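Local atomic coordinates of TDP-rhamnose 3'-O-methyltransferase (CalS11) (Micromonospora echinospora, PDB entry 5HOQ), a protein that probably transfers a methyl group from S-adenosyl-L-methionine to the 3'-hydroxyl of TDP-rhamnose during calicheamicin biosynthesis. Residues G77-R82 / Y187-L192; L100-G105 / V156-V161. All blocks are in the same frame, centred on the assembly; numbering follows the deposited sequence.

Interaction 1 of 2, residues G77-R82 / Y187-L192; sequences GVRFGR and YFDLDL. With SO4 (sulfate ion), chain J.
Arg79 grips the carboxylate of Asp189 side-on with two nitrogens, one to each oxygen: NE bonds to OD2 at 2.9 Å and NH2 to OD1 at 3.1 Å. Both bonds are nearly straight, and both oxygens lie close to the guanidinium plane. The two flat groups are nevertheless turned 47° apart, so the nitrogens meet the oxygens from above the carboxylate plane. The arginine chain bends at chi2 (-65°), which carries its head across the aspartate at about a right angle. The same NH2 also bonds to OD2 of Asp191 at 3.1 Å, completing a salt-bridge network of one arginine and two acids. Water 1 bridges Arg79 and Asp191, accepting from NH1 and donating to OD2. The backbone of Gly77 packs closely against two side chains: its O lies 3.4 Å from Asp189 CB, and its N is 3.8 Å from Leu190 CD2. A side chain at Gly77 would run into the carbonyl O of Asp189, and its positive phi (91°) also disfavours any other residue. An alanine at Asp189 would remove the two acceptors facing NE and NH2, and is likely to leave NE without its mate and the Arg79 head, still linked to Asp191 through NH2, freer to turn. Water 2 donates to Asp189 OD2 at 3.0 Å and is weakly bonded to Arg82 NH2. Arg82 makes weak bonds to a sulfate, probably from the crystallisation liquor, which also bonds to His51. Arg79 and Arg82 contact S-adenosyl-L-homocysteine in another structure of this protein, and Asp189, with Asp216 and Glu217, contacts L-glutamate. The contact joins the loop after strand 72-76 to the end of strand 183-188, at the C-terminal ends of the parallel strands in the middle of the mixed sheet, where Rossmann-like methyltransferases place their cofactor site.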
loop_
_atom_site.group_PDB
_atom_site.type_symbol
_atom_site.label_atom_id
_atom_site.label_comp_id
_atom_site.label_asym_id
_atom_site.label_seq_id
_atom_site.Cartn_x
_atom_site.Cartn_y
_atom_site.Cartn_z
ATOM N N GLY E 77 6.192 36.419 15.677
ATOM C CA GLY E 77 5.340 36.605 16.839
ATOM C C GLY E 77 5.516 35.443 17.790
ATOM O O GLY E 77 5.064 34.334 17.514
ATOM N N VAL E 78 6.182 35.684 18.919
ATOM C CA VAL E 78 6.786 34.608 19.691
ATOM C C VAL E 78 6.235 34.500 21.112
ATOM O O VAL E 78 6.473 33.475 21.783
ATOM C CB VAL E 78 8.317 34.797 19.680
ATOM C CG1 VAL E 78 9.059 34.292 18.444
ATOM C CG2 VAL E 78 8.985 35.473 20.838
ATOM N N ARG E 79 5.456 35.475 21.574
ATOM C CA ARG E 79 4.886 35.485 22.938
ATOM C C ARG E 79 6.037 35.353 23.932
ATOM O O ARG E 79 7.009 36.116 23.848
ATOM C CB ARG E 79 3.809 34.410 23.063
ATOM C CG ARG E 79 2.789 34.378 21.916
ATOM C CD ARG E 79 1.927 35.636 21.839
ATOM N NE ARG E 79 1.142 35.690 20.600
ATOM C CZ ARG E 79 0.252 36.643 20.316
ATOM N NH1 ARG E 79 0.031 37.618 21.190
ATOM N NH2 ARG E 79 -0.421 36.627 19.164
ATOM N N PHE E 80 5.977 34.431 24.892
ATOM C CA PHE E 80 7.082 34.213 25.822
ATOM C C PHE E 80 8.128 33.233 25.295
ATOM O O PHE E 80 9.084 32.932 26.018
ATOM C CB PHE E 80 6.550 33.711 27.180
ATOM C CG PHE E 80 5.776 34.756 27.964
ATOM C CD1 PHE E 80 6.426 35.830 28.548
ATOM C CD2 PHE E 80 4.405 34.650 28.117
ATOM C CE1 PHE E 80 5.706 36.804 29.266
ATOM C CE2 PHE E 80 3.689 35.602 28.828
ATOM C CZ PHE E 80 4.339 36.676 29.410
ATOM N N GLY E 81 7.967 32.702 24.086
ATOM C CA GLY E 81 8.950 31.806 23.505
ATOM C C GLY E 81 8.660 30.328 23.643
ATOM O O GLY E 81 9.534 29.516 23.314
ATOM N N ARG E 82 7.455 29.957 24.079
ATOM C CA ARG E 82 7.057 28.555 24.208
ATOM C C ARG E 82 7.460 27.721 22.983
ATOM O O ARG E 82 8.045 26.642 23.120
ATOM C CB ARG E 82 5.537 28.486 24.439
ATOM C CG ARG E 82 4.902 27.086 24.268
ATOM C CD ARG E 82 3.363 27.091 24.377
ATOM N NE ARG E 82 2.711 27.840 23.294
ATOM C CZ ARG E 82 1.393 27.907 23.097
ATOM N NH1 ARG E 82 0.553 27.279 23.895
ATOM N NH2 ARG E 82 0.899 28.616 22.092
ATOM N N TYR E 187 6.163 29.950 10.821
ATOM C CA TYR E 187 5.051 29.879 11.767
ATOM C C TYR E 187 4.587 31.294 12.081
ATOM O O TYR E 187 5.359 32.108 12.608
ATOM C CB TYR E 187 5.443 29.134 13.050
ATOM C CG TYR E 187 4.259 28.706 13.858
ATOM C CD1 TYR E 187 3.650 29.576 14.755
ATOM C CD2 TYR E 187 3.719 27.439 13.696
ATOM C CE1 TYR E 187 2.532 29.183 15.476
ATOM C CE2 TYR E 187 2.604 27.036 14.412
ATOM C CZ TYR E 187 2.013 27.912 15.299
ATOM O OH TYR E 187 0.902 27.517 15.997
ATOM N N PHE E 188 3.330 31.579 11.749
ATOM C CA PHE E 188 2.771 32.924 11.817
ATOM C C PHE E 188 1.898 33.089 13.052
ATOM O O PHE E 188 0.891 32.384 13.205
ATOM C CB PHE E 188 1.936 33.215 10.572
ATOM C CG PHE E 188 2.739 33.605 9.369
ATOM C CD1 PHE E 188 3.379 32.642 8.594
ATOM C CD2 PHE E 188 2.812 34.920 8.983
ATOM C CE1 PHE E 188 4.103 33.003 7.477
ATOM C CE2 PHE E 188 3.530 35.285 7.863
ATOM C CZ PHE E 188 4.183 34.323 7.108
ATOM N N ASP E 189 2.250 34.038 13.906
ATOM C CA ASP E 189 1.429 34.388 15.075
ATOM C C ASP E 189 1.446 35.903 15.275
ATOM O O ASP E 189 1.696 36.420 16.370
ATOM C CB ASP E 189 1.921 33.656 16.317
ATOM C CG ASP E 189 0.980 33.814 17.509
ATOM O OD1 ASP E 189 -0.188 34.198 17.309
ATOM O OD2 ASP E 189 1.418 33.540 18.647
ATOM N N LEU E 190 1.157 36.629 14.193
ATOM C CA LEU E 190 1.238 38.083 14.150
ATOM C C LEU E 190 -0.106 38.787 14.320
ATOM O O LEU E 190 -0.113 40.004 14.511
ATOM C CB LEU E 190 1.867 38.539 12.825
ATOM C CG LEU E 190 3.322 38.158 12.568
ATOM C CD1 LEU E 190 3.674 38.431 11.115
ATOM C CD2 LEU E 190 4.244 38.923 13.502
ATOM N N ASP E 191 -1.231 38.077 14.201
ATOM C CA ASP E 191 -2.562 38.650 14.427
ATOM C C ASP E 191 -3.046 39.606 13.339
ATOM O O ASP E 191 -4.212 39.535 12.932
ATOM C CB ASP E 191 -2.618 39.386 15.777
ATOM C CG ASP E 191 -2.546 38.442 16.956
ATOM O OD1 ASP E 191 -2.827 37.229 16.789
ATOM O OD2 ASP E 191 -2.186 38.918 18.047
ATOM N N LEU E 192 -2.195 40.519 12.879
ATOM C CA LEU E 192 -2.647 41.657 12.089
ATOM C C LEU E 192 -2.306 41.538 10.608
ATOM O O LEU E 192 -1.318 40.904 10.202
ATOM C CB LEU E 192 -2.046 42.955 12.633
ATOM C CG LEU E 192 -2.230 43.126 14.147
ATOM C CD1 LEU E 192 -1.601 44.423 14.597
ATOM C CD2 LEU E 192 -3.697 43.087 14.541
HETATM S S SO4 J . -2.678 29.189 23.532
HETATM O O1 SO4 J . -2.017 28.614 24.691
HETATM O O2 SO4 J . -2.383 28.356 22.367
HETATM O O3 SO4 J . -4.122 29.227 23.732
HETATM O O4 SO4 J . -2.175 30.541 23.329
HETATM O O HOH W 1 -2.460 38.958 20.694
HETATM O O HOH W 2 1.021 30.735 19.676
#

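Interaction 2 of 2, residues L100-G105 / V156-V161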
loop_
_atom_site.group_PDB
_atom_site.type_symbol
_atom_site.label_atom_id
_atom_site.label_comp_id
_atom_site.label_asym_id
_atom_site.label_seq_id
_atom_site.Cartn_x
_atom_site.Cartn_y
_atom_site.Cartn_z
ATOM N N LEU E 100 22.907 23.614 10.597
ATOM C CA LEU E 100 22.307 24.616 9.723
ATOM C C LEU E 100 20.845 24.872 10.031
ATOM O O LEU E 100 20.279 25.824 9.488
ATOM C CB LEU E 100 22.446 24.187 8.250
ATOM C CG LEU E 100 23.906 24.044 7.775
ATOM C CD1 LEU E 100 23.924 23.728 6.281
ATOM C CD2 LEU E 100 24.759 25.278 8.088
ATOM N N ARG E 101 20.224 24.069 10.900
ATOM C CA ARG E 101 18.822 24.282 11.244
ATOM C C ARG E 101 18.732 25.380 12.303
ATOM O O ARG E 101 18.529 25.143 13.496
ATOM C CB ARG E 101 18.166 22.995 11.732
ATOM C CG ARG E 101 16.673 23.148 11.974
ATOM C CD ARG E 101 15.867 23.021 10.685
ATOM N NE ARG E 101 15.899 21.654 10.189
ATOM C CZ ARG E 101 15.516 21.280 8.971
ATOM N NH1 ARG E 101 15.054 22.161 8.067
ATOM N NH2 ARG E 101 15.588 19.996 8.645
ATOM N N ARG E 102 18.828 26.613 11.832
ATOM C CA ARG E 102 18.730 27.755 12.712
ATOM C C ARG E 102 17.273 27.956 13.101
ATOM O O ARG E 102 16.350 27.652 12.335
ATOM C CB ARG E 102 19.313 28.986 11.998
ATOM C CG ARG E 102 19.349 30.261 12.780
ATOM C CD ARG E 102 19.986 31.398 11.938
ATOM N NE ARG E 102 21.444 31.323 11.817
ATOM C CZ ARG E 102 22.173 32.068 10.979
ATOM N NH1 ARG E 102 21.584 32.941 10.174
ATOM N NH2 ARG E 102 23.505 31.972 10.954
ATOM N N ILE E 103 17.073 28.465 14.308
ATOM C CA ILE E 103 15.759 28.832 14.822
ATOM C C ILE E 103 15.767 30.342 14.964
ATOM O O ILE E 103 16.619 30.894 15.672
ATOM C CB ILE E 103 15.449 28.150 16.164
ATOM C CG1 ILE E 103 15.392 26.639 15.993
ATOM C CG2 ILE E 103 14.139 28.674 16.738
ATOM C CD1 ILE E 103 15.510 25.846 17.330
ATOM N N VAL E 104 14.853 31.023 14.273
ATOM C CA VAL E 104 14.834 32.482 14.261
ATOM C C VAL E 104 13.472 32.949 14.760
ATOM O O VAL E 104 12.445 32.620 14.171
ATOM C CB VAL E 104 15.131 33.047 12.866
ATOM C CG1 VAL E 104 15.367 34.569 12.954
ATOM C CG2 VAL E 104 16.347 32.352 12.226
ATOM N N GLY E 105 13.465 33.751 15.818
ATOM C CA GLY E 105 12.236 34.300 16.358
ATOM C C GLY E 105 12.208 35.802 16.135
ATOM O O GLY E 105 13.145 36.502 16.520
ATOM N N VAL E 156 28.965 25.654 17.459
ATOM C CA VAL E 156 28.569 26.572 16.398
ATOM C C VAL E 156 27.580 27.566 16.982
ATOM O O VAL E 156 26.543 27.173 17.532
ATOM C CB VAL E 156 27.943 25.809 15.218
ATOM C CG1 VAL E 156 27.475 26.779 14.127
ATOM C CG2 VAL E 156 28.939 24.800 14.659
ATOM N N THR E 157 27.867 28.849 16.822
ATOM C CA THR E 157 27.021 29.887 17.396
ATOM C C THR E 157 25.944 30.301 16.401
ATOM O O THR E 157 25.918 29.859 15.249
ATOM C CB THR E 157 27.852 31.110 17.793
ATOM O OG1 THR E 157 28.564 31.567 16.643
ATOM C CG2 THR E 157 28.842 30.777 18.890
ATOM N N GLN E 158 25.045 31.172 16.870
ATOM C CA GLN E 158 23.976 31.759 16.054
ATOM C C GLN E 158 23.056 30.695 15.452
ATOM O O GLN E 158 22.537 30.852 14.343
ATOM C CB GLN E 158 24.544 32.654 14.953
ATOM C CG GLN E 158 25.191 33.942 15.510
ATOM C CD GLN E 158 25.851 34.788 14.427
ATOM O OE1 GLN E 158 25.317 34.932 13.326
ATOM N NE2 GLN E 158 27.021 35.346 14.736
ATOM N N ARG E 159 22.833 29.614 16.190
ATOM C CA ARG E 159 21.862 28.614 15.788
ATOM C C ARG E 159 20.488 28.899 16.372
ATOM O O ARG E 159 19.514 28.254 15.977
ATOM C CB ARG E 159 22.351 27.218 16.206
ATOM C CG ARG E 159 23.518 26.702 15.341
ATOM C CD ARG E 159 23.982 25.290 15.709
ATOM N NE ARG E 159 24.218 25.208 17.143
ATOM C CZ ARG E 159 23.448 24.535 17.993
ATOM N NH1 ARG E 159 22.427 23.860 17.554
ATOM N NH2 ARG E 159 23.706 24.540 19.288
ATOM N N SER E 160 20.391 29.840 17.306
ATOM C CA SER E 160 19.109 30.432 17.660
ATOM C C SER E 160 19.294 31.937 17.731
ATOM O O SER E 160 20.260 32.424 18.326
ATOM C CB SER E 160 18.565 29.872 18.987
ATOM O OG SER E 160 19.528 30.001 19.997
ATOM N N VAL E 161 18.371 32.665 17.121
ATOM C CA VAL E 161 18.484 34.101 16.920
ATOM C C VAL E 161 17.151 34.736 17.258
ATOM O O VAL E 161 16.111 34.289 16.772
ATOM C CB VAL E 161 18.877 34.438 15.470
ATOM C CG1 VAL E 161 18.953 35.944 15.266
ATOM C CG2 VAL E 161 20.217 33.804 15.130
HETATM O O HOH W 3 25.048 29.679 12.567
#
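Arg102 lays its side chain along the backbone of Gln158 and Arg159. CB sits 4.1 Å from Arg159 O, near enough for packing alone. With CG anti to the backbone N (chi1 -178°) the chain sets out extended, and CG comes to 3.6 Å from Gln158 O. CD touches that oxygen too and packs against Val161 CG2 at 4.0 Å. A bend at chi3 then brings NE to 2.8 Å from Gln158 O; the bond is short but weak, since its angle at hydrogen is only 130°. The guanidinium runs alongside the Gln158 side chain, pointing the same way, NH2 lying 4.2 Å from Gln158 CB. Water 3, in the guanidinium plane, accepts from NH2 and reaches Thr157 O, while NH1 bonds to Tyr174 OH and Asn178 OD1. Beyond Arg102 the segments become adjacent parallel strands of a Rossmann-like sheet, 103-107 and 160-164, the latter outermost within this chain and reached by a crossover that contains helix 136-148. Backbone bonds stitch them together: Ile103 N to Arg159 O, Val161 N to Ile103 O at 2.9 Å, and Gly105 N to Val161 O at the same length. Ile103 and Ser160 share one face of the sheet, where Ile103 packs on helix 82-94 and Ser160 OG bonds to Glu148. Val104 and Val161 share the opposite face, CG1 of Val104 lying 4.3 Å from CB of Val161. Arg159 turns back to its own segment, NE bonding to Val156 O, and its far end forms a salt bridge with Asp151.

Overall arrangement
Both contacts reach the same Rossmann-like sheet but at different places, their centres about 17 Å apart. Interaction 1 sits near the middle of the chain, past the C-terminal ends of strands 72-76 and 183-188, and is only partly buried; loops carry it, and charge, water and glycine packing dominate. Interaction 2 lies toward the start of strands 103-107 and 160-164, on the outermost strand within this chain and its neighbour, is more buried, and depends mostly on parallel-strand hydrogen bonds, with the long chain of Arg102 laid over the neighbouring backbone. They touch where Val78 CG1 meets Gly105 CA at 3.8 Å, and along the chain interaction 2 is nested between the segments of interaction 1.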